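PDB 3LK5: geranylgeranyl pyrophosphate synthase from Corynebacterium glutamicum, which probably catalyses the magnesium-dependent chain elongation of allylic diphosphates with isopentenyl diphosphate in isoprenoid biosynthesis, as a prenyltransferase of the FPP/GGPP synthase family. Local coordinates for residues R64-Y69 with A222-L227; L243-D248 with A359-L364; R184-G189 with T216-I221; D257-V262 with E332-I337. One frame throughout, in Å; residues are numbered along the deposited sequence.

In the fold
All four contacts join helices of one all-helical isoprenoid synthase bundle. Helix 205-231 serves both contact 1 and contact 3, whose centres are 11 Å apart; Arg-223 NH2 of contact 1 meets Glu-186 OE2 of contact 3 at 2.8 Å. Contact 2 adjoins contact 1, 10 Å away between centres, and a probable hydrogen bond of 2.9 Å links Tyr-69 OH to Tyr-245 OH. Contact 4 uses helix 236-263 again but stands 18 to 22 Å from the other three centres and touches none of them. Contact 3 sits nearest the magnesium site: the side chain of Val-187 is about 7 Å from that of Asp-108.

Contact 1: residues R64-Y69 with A222-L227; sequences RIRPLY and ARPLHL
Tyr-69 and Leu-225 carry the apolar part of this contact, with Pro-224 beside them. The tyrosine CD2 lies 3.8 Å from CD2 of Leu-225, the two side chains crossing at a slant. Further down the same side chain, CB of Tyr-69 rests on CB of Pro-224 at 3.9 Å, and CB of Arg-66 meets the next ring atom, CG of Pro-224, at 4.1 Å. Leu-225 sends CG away from its carbonyl carbon (chi1 -78°), which carries both methyls over to the tyrosine.

Backbone oxygens supply the second kind of contact. Arg-66 O is 3.4 Å from Pro-224 CB, and Tyr-69 O is 3.3 Å from Leu-225 CD2; both are van der Waals touches, and no hydrogen bond joins the segments. The helix axes pass 8.1 Å apart at 39°. Pro-224 has no N-H to give to the preceding turn, so helix 205-231 kinks just where its ring enters the contact.

The sequence here belongs to the basic GGKRxRP element of prenyl synthases, which in relatives contributes to the isopentenyl diphosphate pocket. A glycerol, probably from the crystallisation liquor, lies against Arg-66 and is at most consistent with such a pocket.

Polar groups mostly turn elsewhere. The extended chain of Arg-66 leads away to a weak bond with Thr-220 OG1, and the hydroxyl of Tyr-69 pairs with Tyr-245. On the side of helix 205-231 turned from Tyr-69, Arg-223 NH1 donates to His-226 ND1 at 3.0 Å, close to the planes of both groups.

Contact 2: residues L243-D248 with A359-L364; sequences LHYGHD and AQLRAL
Tyr-245 reaches across to Leu-361 with its whole length and closes the contact with a hydrogen bond, OH to the backbone O of Leu-361, at 2.7 Å. The ring spans a wide gap: the nearest alpha carbons, CA of Tyr-245 and CA of Leu-361, are 9.2 Å apart. Its CG stands anti to the backbone N (chi1 167°), which sends the ring straight out from helix 236-263. The hydroxyl meets the carbonyl from the side, with a C=O...O angle of 127° and a tilt of 30° from the carbonyl plane. The carbonyl lies at the ring's edge, near its plane.

This is the tight part, and it is small. Leu-361 CD2 closes over the phenol end, 4.2 Å from CZ of Tyr-245, while CB of Leu-364 lies 4.2 Å from the tyrosine OH. Tyr-69 completes the surroundings: its hydroxyl also pairs with that of Tyr-245, so two bonds grip this buried oxygen, and its side chain packs on both leucines.

The outer sides are looser. Ala-359 is exposed; Arg-362 is partly exposed, and its CB points away from helix 236-263. Across the contact, His-244 is exposed and stacks on the ring of His-347. Within helix 236-263, His-247 ND1 gives a fairly straight 2.8 Å bond to OD1 of the buried Asp-248, whose other oxygen is taken by Ser-343. Tyr-245 is one of the links, with the leucines packed on helix 65-78, that join helix 355-369 to the helical bundle of the isoprenoid synthase fold.

Contact 3: residues R184-G189 with T216-I221; sequences RTEVIG and TAAYTI
Val-187 puts CG2 anti to its backbone N, with CG1 at chi1 68°, and Tyr-219 likewise turns its ring anti to N (chi1 171°); together these torsions lay the methyl over one face of the phenol. CG2 of Val-187 stands 3.5 Å from the centroid of the Tyr-219 ring, 17° off its normal, a CH-pi contact displaced toward the CG end, where CG2 comes within 3.4 Å of CG. The valine CB backs it up, 3.7 Å from CD1 of Tyr-219. Beyond the rim, the hydroxyl of Tyr-219 bonds to Gln-101 of helix 87-111, which restrains the outer end of the ring.

One residue back on each helix, the buried Glu-186 lies against Ala-218. Its chain runs out extended, and OE1 of Glu-186 passes 3.3 Å from CB of Ala-218 on helix 205-231, which has a wider pi-type turn at 216-221; the carboxylate is balanced by a salt bridge to Arg-223.

The dimer partner covers another face of helix 170-199: Arg-184 meets Asp-161 of the second subunit, and Thr-185 its Trp-158. The side chain of Val-187 is about 9 Å from that of Asp-194, a magnesium ligand although no metal is bound in this chain, consistent with helices near the active-site cavity of prenyl synthases.

Contact 4: residues D257-V262 with E332-I337; sequences DDLLGV and EVEQRI
Leu-259 overlaps Val-333, the two branched ends meeting tip to tip. CG and CD2 of the leucine each lie 3.8 Å from CG1 of Val-333, so the valine methyl fits against the fork. It gets there because CG1 stands anti to the backbone N (chi1 173°), directed out from helix 329-347. The other branch of the leucine, CD1, touches CD1 of Ile-337 at 3.8 Å, one turn further on. A single leucine therefore bridges two residues spaced four apart. Within residues 257-262 it makes all the contacts, while Leu-255 and Arg-256, earlier on the same helix, add to the packing.

The segments of helix 236-263 and helix 329-347 run roughly antiparallel, at 146°, with axes 11.0 Å apart. That wide spacing is filled by side chains alone, and no hydrogen bond joins residues 257-262 to 332-337. The sequence DDLLG that begins at Asp-257 fits the second aspartate-rich signature of the polyprenyl synthases, and Leu-259 is its first hydrophobic position. Asp-257 turns away from helix 329-347, while the leucine faces into the layer between the helices. Leu-285 of helix 284-296 packs on Leu-259 as well, so a third helix closes round this side chain.

Glu-334 marks the more open border. Its chain bends sharply at chi2 (-89°), which in the conformer described brings CG across the leucine, 3.7 Å from CD1 of Leu-259. A second conformer exists, so this touch is less certain than the others. The carboxylate has its main partner in Arg-256, a salt bridge to the turn of helix 236-263 just before Asp-257.

Contact 1: residues R64-Y69 with A222-L227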
loop_
_atom_site.group_PDB
_atom_site.type_symbol
_atom_site.label_atom_id
_atom_site.label_comp_id
_atom_site.label_asym_id
_atom_site.label_seq_id
_atom_site.Cartn_x
_atom_site.Cartn_y
_atom_site.Cartn_z
ATOM N N ARG A 64 7.772 -2.185 -18.806
ATOM C CA ARG A 64 8.922 -2.079 -17.871
ATOM C C ARG A 64 9.703 -0.740 -18.024
ATOM O O ARG A 64 10.916 -0.705 -17.848
ATOM C CB ARG A 64 9.887 -3.270 -18.017
ATOM C CG ARG A 64 9.204 -4.673 -18.131
ATOM C CD ARG A 64 8.203 -4.972 -17.001
ATOM N NE ARG A 64 7.828 -6.389 -17.106
ATOM C CZ ARG A 64 6.937 -7.016 -16.350
ATOM N NH1 ARG A 64 6.291 -6.368 -15.371
ATOM N NH2 ARG A 64 6.683 -8.303 -16.586
ATOM N N ILE A 65 8.998 0.320 -18.395
ATOM C CA ILE A 65 9.642 1.623 -18.657
ATOM C C ILE A 65 10.273 2.190 -17.376
ATOM O O ILE A 65 11.340 2.824 -17.405
ATOM C CB ILE A 65 8.619 2.629 -19.280
ATOM C CG1 ILE A 65 9.341 3.861 -19.827
ATOM C CG2 ILE A 65 7.622 3.113 -18.288
ATOM C CD1 ILE A 65 10.516 3.496 -20.689
ATOM N N ARG A 66 9.622 1.939 -16.228
ATOM C CA ARG A 66 10.125 2.520 -14.977
ATOM C C ARG A 66 11.425 1.855 -14.527
ATOM O O ARG A 66 12.389 2.556 -14.277
ATOM C CB ARG A 66 9.027 2.599 -13.870
ATOM C CG ARG A 66 7.859 3.505 -14.269
ATOM C CD ARG A 66 6.641 3.402 -13.339
ATOM N NE ARG A 66 5.537 4.138 -13.956
ATOM C CZ ARG A 66 4.770 3.679 -14.944
ATOM N NH1 ARG A 66 4.942 2.462 -15.425
ATOM N NH2 ARG A 66 3.817 4.455 -15.451
ATOM N N PRO A 67 11.488 0.496 -14.474
ATOM C CA PRO A 67 12.785 -0.128 -14.202
ATOM C C PRO A 67 13.810 0.231 -15.254
ATOM O O PRO A 67 14.985 0.395 -14.947
ATOM C CB PRO A 67 12.496 -1.644 -14.316
ATOM C CG PRO A 67 11.049 -1.780 -14.009
ATOM C CD PRO A 67 10.399 -0.494 -14.528
ATOM N N LEU A 68 13.376 0.367 -16.496
ATOM C CA LEU A 68 14.335 0.770 -17.554
ATOM C C LEU A 68 14.977 2.143 -17.283
ATOM O O LEU A 68 16.185 2.325 -17.425
ATOM C CB LEU A 68 13.617 0.775 -18.903
ATOM C CG LEU A 68 14.492 1.037 -20.149
ATOM C CD1 LEU A 68 15.821 0.206 -20.231
ATOM C CD2 LEU A 68 13.607 0.810 -21.376
ATOM N N TYR A 69 14.171 3.110 -16.846
ATOM C CA TYR A 69 14.699 4.415 -16.477
ATOM C C TYR A 69 15.557 4.380 -15.229
ATOM O O TYR A 69 16.553 5.088 -15.175
ATOM C CB TYR A 69 13.588 5.489 -16.375
ATOM C CG TYR A 69 13.308 6.162 -17.707
ATOM C CD1 TYR A 69 12.049 6.105 -18.277
ATOM C CD2 TYR A 69 14.327 6.866 -18.385
ATOM C CE1 TYR A 69 11.785 6.732 -19.498
ATOM C CE2 TYR A 69 14.080 7.495 -19.579
ATOM C CZ TYR A 69 12.803 7.438 -20.125
ATOM O OH TYR A 69 12.551 8.083 -21.321
ATOM N N ALA A 222 11.167 10.768 -14.029
ATOM C CA ALA A 222 12.131 11.538 -13.235
ATOM C C ALA A 222 12.589 10.819 -11.972
ATOM O O ALA A 222 13.792 10.725 -11.710
ATOM C CB ALA A 222 11.586 12.946 -12.867
ATOM N N ARG A 223 11.650 10.329 -11.178
ATOM C CA ARG A 223 12.086 9.642 -9.970
ATOM C C ARG A 223 12.776 8.278 -10.228
ATOM O O ARG A 223 13.712 7.965 -9.508
ATOM C CB ARG A 223 10.976 9.503 -8.902
ATOM C CG ARG A 223 10.442 10.838 -8.325
ATOM C CD ARG A 223 11.525 11.620 -7.614
ATOM N NE ARG A 223 10.934 12.779 -6.905
ATOM C CZ ARG A 223 11.653 13.757 -6.361
ATOM N NH1 ARG A 223 12.993 13.728 -6.387
ATOM N NH2 ARG A 223 11.041 14.766 -5.732
ATOM N N PRO A 224 12.317 7.465 -11.214
ATOM C CA PRO A 224 13.128 6.259 -11.496
ATOM C C PRO A 224 14.574 6.647 -11.855
ATOM O O PRO A 224 15.489 6.019 -11.380
ATOM C CB PRO A 224 12.379 5.614 -12.690
ATOM C CG PRO A 224 10.897 5.910 -12.314
ATOM C CD PRO A 224 11.003 7.406 -11.899
ATOM N N LEU A 225 14.778 7.672 -12.693
ATOM C CA LEU A 225 16.165 8.101 -13.024
ATOM C C LEU A 225 16.913 8.496 -11.766
ATOM O O LEU A 225 18.067 8.121 -11.569
ATOM C CB LEU A 225 16.181 9.344 -13.953
ATOM C CG LEU A 225 15.876 8.934 -15.418
ATOM C CD1 LEU A 225 15.444 10.177 -16.256
ATOM C CD2 LEU A 225 17.031 8.179 -16.091
ATOM N N HIS A 226 16.240 9.303 -10.944
ATOM C CA HIS A 226 16.797 9.750 -9.668
ATOM C C HIS A 226 17.191 8.548 -8.802
ATOM O O HIS A 226 18.297 8.493 -8.263
ATOM C CB HIS A 226 15.764 10.665 -8.953
ATOM C CG HIS A 226 16.293 11.343 -7.728
ATOM N ND1 HIS A 226 15.508 12.145 -6.920
ATOM C CD2 HIS A 226 17.513 11.291 -7.140
ATOM C CE1 HIS A 226 16.231 12.559 -5.887
ATOM N NE2 HIS A 226 17.449 12.061 -6.005
ATOM N N LEU A 227 16.287 7.571 -8.696
ATOM C CA LEU A 227 16.569 6.380 -7.881
ATOM C C LEU A 227 17.843 5.641 -8.359
ATOM O O LEU A 227 18.748 5.325 -7.557
ATOM C CB LEU A 227 15.332 5.458 -7.932
ATOM C CG LEU A 227 15.470 4.094 -7.255
ATOM C CD1 LEU A 227 15.722 4.370 -5.728
ATOM C CD2 LEU A 227 14.211 3.203 -7.502
#

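Contact 2: residues L243-D248 with A359-L364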
loop_
_atom_site.group_PDB
_atom_site.type_symbol
_atom_site.label_atom_id
_atom_site.label_comp_id
_atom_site.label_asym_id
_atom_site.label_seq_id
_atom_site.Cartn_x
_atom_site.Cartn_y
_atom_site.Cartn_z
ATOM N N LEU A 243 16.724 14.779 -13.665
ATOM C CA LEU A 243 15.419 15.167 -13.150
ATOM C C LEU A 243 14.736 16.152 -14.098
ATOM O O LEU A 243 13.521 16.075 -14.266
ATOM C CB LEU A 243 15.506 15.772 -11.724
ATOM C CG LEU A 243 15.649 14.761 -10.570
ATOM C CD1 LEU A 243 16.013 15.522 -9.239
ATOM C CD2 LEU A 243 14.381 13.909 -10.400
ATOM N N HIS A 244 15.510 17.045 -14.706
ATOM C CA HIS A 244 14.937 17.984 -15.697
ATOM C C HIS A 244 14.494 17.244 -16.945
ATOM O O HIS A 244 13.404 17.468 -17.459
ATOM C CB HIS A 244 15.950 19.056 -16.080
ATOM C CG HIS A 244 16.063 20.179 -15.104
ATOM N ND1 HIS A 244 15.034 21.070 -14.876
ATOM C CD2 HIS A 244 17.116 20.630 -14.377
ATOM C CE1 HIS A 244 15.432 21.990 -14.009
ATOM N NE2 HIS A 244 16.695 21.754 -13.697
ATOM N N TYR A 245 15.355 16.366 -17.449
ATOM C CA TYR A 245 14.944 15.465 -18.525
ATOM C C TYR A 245 13.664 14.719 -18.185
ATOM O O TYR A 245 12.709 14.676 -18.984
ATOM C CB TYR A 245 16.087 14.481 -18.848
ATOM C CG TYR A 245 15.727 13.286 -19.720
ATOM C CD1 TYR A 245 16.029 13.273 -21.105
ATOM C CD2 TYR A 245 15.097 12.146 -19.149
ATOM C CE1 TYR A 245 15.734 12.129 -21.885
ATOM C CE2 TYR A 245 14.770 11.036 -19.900
ATOM C CZ TYR A 245 15.099 11.017 -21.267
ATOM O OH TYR A 245 14.772 9.875 -21.961
ATOM N N GLY A 246 13.600 14.145 -16.996
ATOM C CA GLY A 246 12.439 13.330 -16.640
ATOM C C GLY A 246 11.178 14.191 -16.555
ATOM O O GLY A 246 10.075 13.720 -16.872
ATOM N N HIS A 247 11.323 15.414 -16.054
ATOM C CA HIS A 247 10.166 16.310 -15.911
ATOM C C HIS A 247 9.586 16.618 -17.319
ATOM O O HIS A 247 8.384 16.398 -17.563
ATOM C CB HIS A 247 10.576 17.619 -15.213
ATOM C CG HIS A 247 9.554 18.719 -15.293
ATOM N ND1 HIS A 247 9.479 19.607 -16.354
ATOM C CD2 HIS A 247 8.602 19.114 -14.408
ATOM C CE1 HIS A 247 8.498 20.473 -16.137
ATOM N NE2 HIS A 247 7.951 20.197 -14.964
ATOM N N ASP A 248 10.460 17.056 -18.221
ATOM C CA ASP A 248 10.044 17.433 -19.594
ATOM C C ASP A 248 9.557 16.249 -20.428
ATOM O O ASP A 248 8.461 16.277 -20.986
ATOM C CB ASP A 248 11.169 18.147 -20.319
ATOM C CG ASP A 248 11.478 19.504 -19.734
ATOM O OD1 ASP A 248 10.775 19.974 -18.808
ATOM O OD2 ASP A 248 12.438 20.114 -20.201
ATOM N N ALA A 359 22.773 8.260 -25.784
ATOM C CA ALA A 359 22.125 7.824 -27.012
ATOM C C ALA A 359 20.834 7.100 -26.720
ATOM O O ALA A 359 19.793 7.328 -27.346
ATOM C CB ALA A 359 23.090 6.916 -27.849
ATOM N N GLN A 360 20.892 6.199 -25.766
ATOM C CA GLN A 360 19.697 5.462 -25.419
ATOM C C GLN A 360 18.655 6.307 -24.663
ATOM O O GLN A 360 17.448 6.087 -24.831
ATOM C CB GLN A 360 20.074 4.205 -24.632
ATOM C CG GLN A 360 20.843 3.163 -25.456
ATOM C CD GLN A 360 20.290 2.986 -26.874
ATOM O OE1 GLN A 360 19.135 2.585 -27.067
ATOM N NE2 GLN A 360 21.108 3.308 -27.867
ATOM N N LEU A 361 19.093 7.249 -23.826
ATOM C CA LEU A 361 18.111 8.181 -23.197
ATOM C C LEU A 361 17.421 9.049 -24.263
ATOM O O LEU A 361 16.234 9.307 -24.200
ATOM C CB LEU A 361 18.775 9.082 -22.128
ATOM C CG LEU A 361 19.060 8.273 -20.840
ATOM C CD1 LEU A 361 20.031 9.009 -19.963
ATOM C CD2 LEU A 361 17.733 7.973 -20.040
ATOM N N ARG A 362 18.162 9.450 -25.280
ATOM C CA ARG A 362 17.529 10.184 -26.399
ATOM C C ARG A 362 16.518 9.318 -27.128
ATOM O O ARG A 362 15.389 9.746 -27.399
ATOM C CB ARG A 362 18.596 10.709 -27.377
ATOM C CG ARG A 362 19.527 11.765 -26.761
ATOM C CD ARG A 362 20.599 12.237 -27.790
ATOM N NE ARG A 362 19.954 12.713 -29.026
ATOM C CZ ARG A 362 19.513 13.960 -29.216
ATOM N NH1 ARG A 362 19.665 14.881 -28.260
ATOM N NH2 ARG A 362 18.927 14.295 -30.368
ATOM N N ALA A 363 16.921 8.095 -27.451
ATOM C CA ALA A 363 16.027 7.160 -28.136
ATOM C C ALA A 363 14.776 6.833 -27.328
ATOM O O ALA A 363 13.667 6.762 -27.890
ATOM C CB ALA A 363 16.781 5.863 -28.521
ATOM N N LEU A 364 14.942 6.623 -26.017
ATOM C CA LEU A 364 13.795 6.356 -25.154
ATOM C C LEU A 364 12.796 7.502 -25.133
ATOM O O LEU A 364 11.586 7.278 -25.134
ATOM C CB LEU A 364 14.236 6.083 -23.721
ATOM C CG LEU A 364 14.316 4.660 -23.221
ATOM C CD1 LEU A 364 14.772 4.738 -21.784
ATOM C CD2 LEU A 364 12.952 3.958 -23.298
#

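Contact 3: residues R184-G189 with T216-I221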
loop_
_atom_site.group_PDB
_atom_site.type_symbol
_atom_site.label_atom_id
_atom_site.label_comp_id
_atom_site.label_asym_id
_atom_site.label_seq_id
_atom_site.Cartn_x
_atom_site.Cartn_y
_atom_site.Cartn_z
ATOM N N ARG A 184 6.757 7.942 -4.309
ATOM C CA ARG A 184 5.517 7.284 -3.824
ATOM C C ARG A 184 4.515 8.323 -3.326
ATOM O O ARG A 184 3.315 8.189 -3.552
ATOM C CB ARG A 184 5.846 6.202 -2.747
ATOM C CG ARG A 184 6.427 4.950 -3.470
ATOM C CD ARG A 184 7.614 4.315 -2.697
ATOM N NE ARG A 184 7.252 3.921 -1.317
ATOM C CZ ARG A 184 7.540 4.613 -0.209
ATOM N NH1 ARG A 184 8.158 5.807 -0.257
ATOM N NH2 ARG A 184 7.224 4.076 0.986
ATOM N N THR A 185 4.987 9.378 -2.686
ATOM C CA THR A 185 4.039 10.426 -2.266
ATOM C C THR A 185 3.500 11.148 -3.516
ATOM O O THR A 185 2.304 11.474 -3.602
ATOM C CB THR A 185 4.689 11.372 -1.266
ATOM O OG1 THR A 185 4.829 10.651 -0.023
ATOM C CG2 THR A 185 3.783 12.624 -1.013
ATOM N N GLU A 186 4.400 11.410 -4.473
ATOM C CA GLU A 186 4.011 12.154 -5.693
ATOM C C GLU A 186 2.982 11.411 -6.535
ATOM O O GLU A 186 1.992 12.010 -6.990
ATOM C CB GLU A 186 5.274 12.530 -6.500
ATOM C CG GLU A 186 6.048 13.685 -5.847
ATOM C CD GLU A 186 7.542 13.776 -6.221
ATOM O OE1 GLU A 186 8.083 12.962 -7.009
ATOM O OE2 GLU A 186 8.229 14.634 -5.632
ATOM N N VAL A 187 3.170 10.105 -6.750
ATOM C CA VAL A 187 2.218 9.379 -7.600
ATOM C C VAL A 187 0.821 9.268 -6.945
ATOM O O VAL A 187 -0.213 9.465 -7.603
ATOM C CB VAL A 187 2.724 7.984 -8.063
ATOM C CG1 VAL A 187 2.836 6.956 -6.878
ATOM C CG2 VAL A 187 1.778 7.408 -9.179
ATOM N N ILE A 188 0.776 8.948 -5.654
ATOM C CA ILE A 188 -0.511 8.890 -4.965
ATOM C C ILE A 188 -1.134 10.302 -4.895
ATOM O O ILE A 188 -2.365 10.469 -5.113
ATOM C CB ILE A 188 -0.388 8.204 -3.567
ATOM C CG1 ILE A 188 0.278 6.823 -3.695
ATOM C CG2 ILE A 188 -1.824 8.137 -2.837
ATOM C CD1 ILE A 188 0.581 6.132 -2.383
ATOM N N GLY A 189 -0.324 11.315 -4.577
ATOM C CA GLY A 189 -0.821 12.717 -4.563
ATOM C C GLY A 189 -1.362 13.124 -5.953
ATOM O O GLY A 189 -2.473 13.700 -6.064
ATOM N N THR A 216 2.396 11.344 -13.562
ATOM C CA THR A 216 3.140 10.722 -14.665
ATOM C C THR A 216 4.596 11.068 -14.681
ATOM O O THR A 216 5.412 10.161 -14.677
ATOM C CB THR A 216 2.534 11.050 -16.049
ATOM O OG1 THR A 216 1.176 10.592 -16.056
ATOM C CG2 THR A 216 3.319 10.292 -17.171
ATOM N N ALA A 217 4.969 12.354 -14.728
ATOM C CA ALA A 217 6.368 12.636 -15.030
ATOM C C ALA A 217 7.293 12.210 -13.851
ATOM O O ALA A 217 8.330 11.584 -14.061
ATOM C CB ALA A 217 6.590 14.100 -15.349
ATOM N N ALA A 218 6.929 12.613 -12.640
ATOM C CA ALA A 218 7.705 12.261 -11.437
ATOM C C ALA A 218 7.751 10.748 -11.301
ATOM O O ALA A 218 8.799 10.140 -11.147
ATOM C CB ALA A 218 7.032 12.868 -10.159
ATOM N N TYR A 219 6.592 10.141 -11.462
ATOM C CA TYR A 219 6.428 8.731 -11.188
ATOM C C TYR A 219 7.121 7.833 -12.220
ATOM O O TYR A 219 7.723 6.816 -11.884
ATOM C CB TYR A 219 4.920 8.444 -11.173
ATOM C CG TYR A 219 4.587 6.985 -11.106
ATOM C CD1 TYR A 219 5.167 6.168 -10.109
ATOM C CD2 TYR A 219 3.667 6.422 -11.989
ATOM C CE1 TYR A 219 4.856 4.827 -10.032
ATOM C CE2 TYR A 219 3.314 5.090 -11.915
ATOM C CZ TYR A 219 3.916 4.300 -10.926
ATOM O OH TYR A 219 3.627 2.975 -10.852
ATOM N N THR A 220 7.049 8.225 -13.486
ATOM C CA THR A 220 7.386 7.284 -14.560
ATOM C C THR A 220 8.809 7.440 -15.044
ATOM O O THR A 220 9.437 6.453 -15.467
ATOM C CB THR A 220 6.380 7.451 -15.737
ATOM O OG1 THR A 220 5.057 7.199 -15.240
ATOM C CG2 THR A 220 6.714 6.514 -16.944
ATOM N N ILE A 221 9.314 8.669 -14.983
ATOM C CA ILE A 221 10.612 8.947 -15.535
ATOM C C ILE A 221 11.569 9.626 -14.591
ATOM O O ILE A 221 12.693 9.132 -14.384
ATOM C CB ILE A 221 10.501 9.832 -16.868
ATOM C CG1 ILE A 221 9.493 9.192 -17.820
ATOM C CG2 ILE A 221 11.937 9.986 -17.493
ATOM C CD1 ILE A 221 9.640 9.679 -19.362
#

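Contact 4: residues D257-V262 with E332-I337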
loop_
_atom_site.group_PDB
_atom_site.type_symbol
_atom_site.label_atom_id
_atom_site.label_comp_id
_atom_site.label_asym_id
_atom_site.label_seq_id
_atom_site.Cartn_x
_atom_site.Cartn_y
_atom_site.Cartn_z
ATOM N N ASP A 257 0.247 10.172 -24.700
ATOM C CA ASP A 257 -0.703 9.145 -24.278
ATOM C C ASP A 257 -2.174 9.654 -24.332
ATOM O O ASP A 257 -3.083 8.900 -24.722
ATOM C CB ASP A 257 -0.337 8.632 -22.862
ATOM C CG ASP A 257 0.683 7.478 -22.894
ATOM O OD1 ASP A 257 1.225 7.136 -23.978
ATOM O OD2 ASP A 257 0.961 6.898 -21.816
ATOM N N ASP A 258 -2.378 10.926 -23.961
ATOM C CA ASP A 258 -3.697 11.547 -24.080
ATOM C C ASP A 258 -4.139 11.607 -25.557
ATOM O O ASP A 258 -5.277 11.282 -25.854
ATOM C CB ASP A 258 -3.713 12.957 -23.526
ATOM C CG ASP A 258 -3.379 13.037 -22.041
ATOM O OD1 ASP A 258 -3.502 12.036 -21.291
ATOM O OD2 ASP A 258 -3.008 14.137 -21.629
ATOM N N LEU A 259 -3.238 11.977 -26.470
ATOM C CA LEU A 259 -3.621 12.037 -27.889
ATOM C C LEU A 259 -3.952 10.647 -28.403
ATOM O O LEU A 259 -4.979 10.459 -29.079
ATOM C CB LEU A 259 -2.546 12.716 -28.743
ATOM C CG LEU A 259 -2.250 14.186 -28.435
ATOM C CD1 LEU A 259 -1.181 14.742 -29.372
ATOM C CD2 LEU A 259 -3.546 15.069 -28.553
ATOM N N LEU A 260 -3.131 9.651 -28.031
ATOM C CA LEU A 260 -3.420 8.266 -28.422
ATOM C C LEU A 260 -4.745 7.756 -27.854
ATOM O O LEU A 260 -5.431 6.985 -28.516
ATOM C CB LEU A 260 -2.287 7.288 -28.028
ATOM C CG LEU A 260 -0.977 7.411 -28.819
ATOM C CD1 LEU A 260 0.120 6.589 -28.090
ATOM C CD2 LEU A 260 -1.106 7.017 -30.330
ATOM N N GLY A 261 -5.100 8.178 -26.642
ATOM C CA GLY A 261 -6.349 7.712 -25.993
ATOM C C GLY A 261 -7.606 8.247 -26.683
ATOM O O GLY A 261 -8.717 7.756 -26.453
ATOM N N VAL A 262 -7.426 9.233 -27.557
ATOM C CA VAL A 262 -8.543 9.765 -28.338
ATOM C C VAL A 262 -8.378 9.391 -29.825
ATOM O O VAL A 262 -9.314 8.879 -30.478
ATOM C CB VAL A 262 -8.631 11.294 -28.110
ATOM C CG1 VAL A 262 -9.614 11.949 -29.086
ATOM C CG2 VAL A 262 -9.066 11.552 -26.674
ATOM N N GLU A 332 -2.304 22.257 -30.637
ATOM C CA GLU A 332 -1.698 22.913 -29.491
ATOM C C GLU A 332 -0.987 21.884 -28.568
ATOM O O GLU A 332 0.110 22.120 -28.073
ATOM C CB GLU A 332 -2.774 23.691 -28.700
ATOM C CG GLU A 332 -2.205 24.559 -27.597
ATOM C CD GLU A 332 -3.245 25.543 -26.975
ATOM O OE1 GLU A 332 -4.434 25.584 -27.412
ATOM O OE2 GLU A 332 -2.846 26.276 -26.036
ATOM N N VAL A 333 -1.609 20.740 -28.365
ATOM C CA VAL A 333 -0.928 19.681 -27.585
ATOM C C VAL A 333 0.334 19.152 -28.286
ATOM O O VAL A 333 1.388 18.980 -27.638
ATOM C CB VAL A 333 -1.932 18.549 -27.209
ATOM C CG1 VAL A 333 -1.175 17.329 -26.533
ATOM C CG2 VAL A 333 -3.062 19.157 -26.259
ATOM N N GLU A 334 0.248 18.930 -29.599
ATOM C CA GLU A 334 1.403 18.478 -30.383
ATOM C C GLU A 334 2.567 19.479 -30.284
ATOM O O GLU A 334 3.720 19.068 -30.147
ATOM C CB GLU A 334 1.016 18.170 -31.847
ATOM C CG GLU A 334 0.084 16.939 -32.025
ATOM C CD GLU A 334 0.835 15.610 -32.193
ATOM O OE1 GLU A 334 2.080 15.614 -32.026
ATOM O OE2 GLU A 334 0.190 14.563 -32.510
ATOM N N GLN A 335 2.269 20.783 -30.336
ATOM C CA GLN A 335 3.309 21.805 -30.143
ATOM C C GLN A 335 3.976 21.711 -28.769
ATOM O O GLN A 335 5.196 21.854 -28.649
ATOM C CB GLN A 335 2.753 23.232 -30.399
ATOM C CG GLN A 335 2.501 23.524 -31.915
ATOM C CD GLN A 335 1.439 24.639 -32.205
ATOM O OE1 GLN A 335 0.955 24.764 -33.356
ATOM N NE2 GLN A 335 1.071 25.419 -31.172
ATOM N N ARG A 336 3.179 21.504 -27.730
ATOM C CA ARG A 336 3.736 21.340 -26.373
ATOM C C ARG A 336 4.655 20.114 -26.307
ATOM O O ARG A 336 5.732 20.177 -25.709
ATOM C CB ARG A 336 2.615 21.136 -25.362
ATOM C CG ARG A 336 1.850 22.388 -25.022
ATOM C CD ARG A 336 0.974 22.077 -23.837
ATOM N NE ARG A 336 0.057 23.152 -23.501
ATOM C CZ ARG A 336 -0.413 23.334 -22.268
ATOM N NH1 ARG A 336 -0.049 22.511 -21.266
ATOM N NH2 ARG A 336 -1.260 24.328 -22.042
ATOM N N ILE A 337 4.239 19.017 -26.947
ATOM C CA ILE A 337 5.040 17.765 -26.955
ATOM C C ILE A 337 6.387 18.053 -27.620
ATOM O O ILE A 337 7.466 17.685 -27.117
ATOM C CB ILE A 337 4.258 16.613 -27.663
ATOM C CG1 ILE A 337 3.027 16.185 -26.832
ATOM C CG2 ILE A 337 5.163 15.375 -27.969
ATOM C CD1 ILE A 337 2.092 15.256 -27.598
#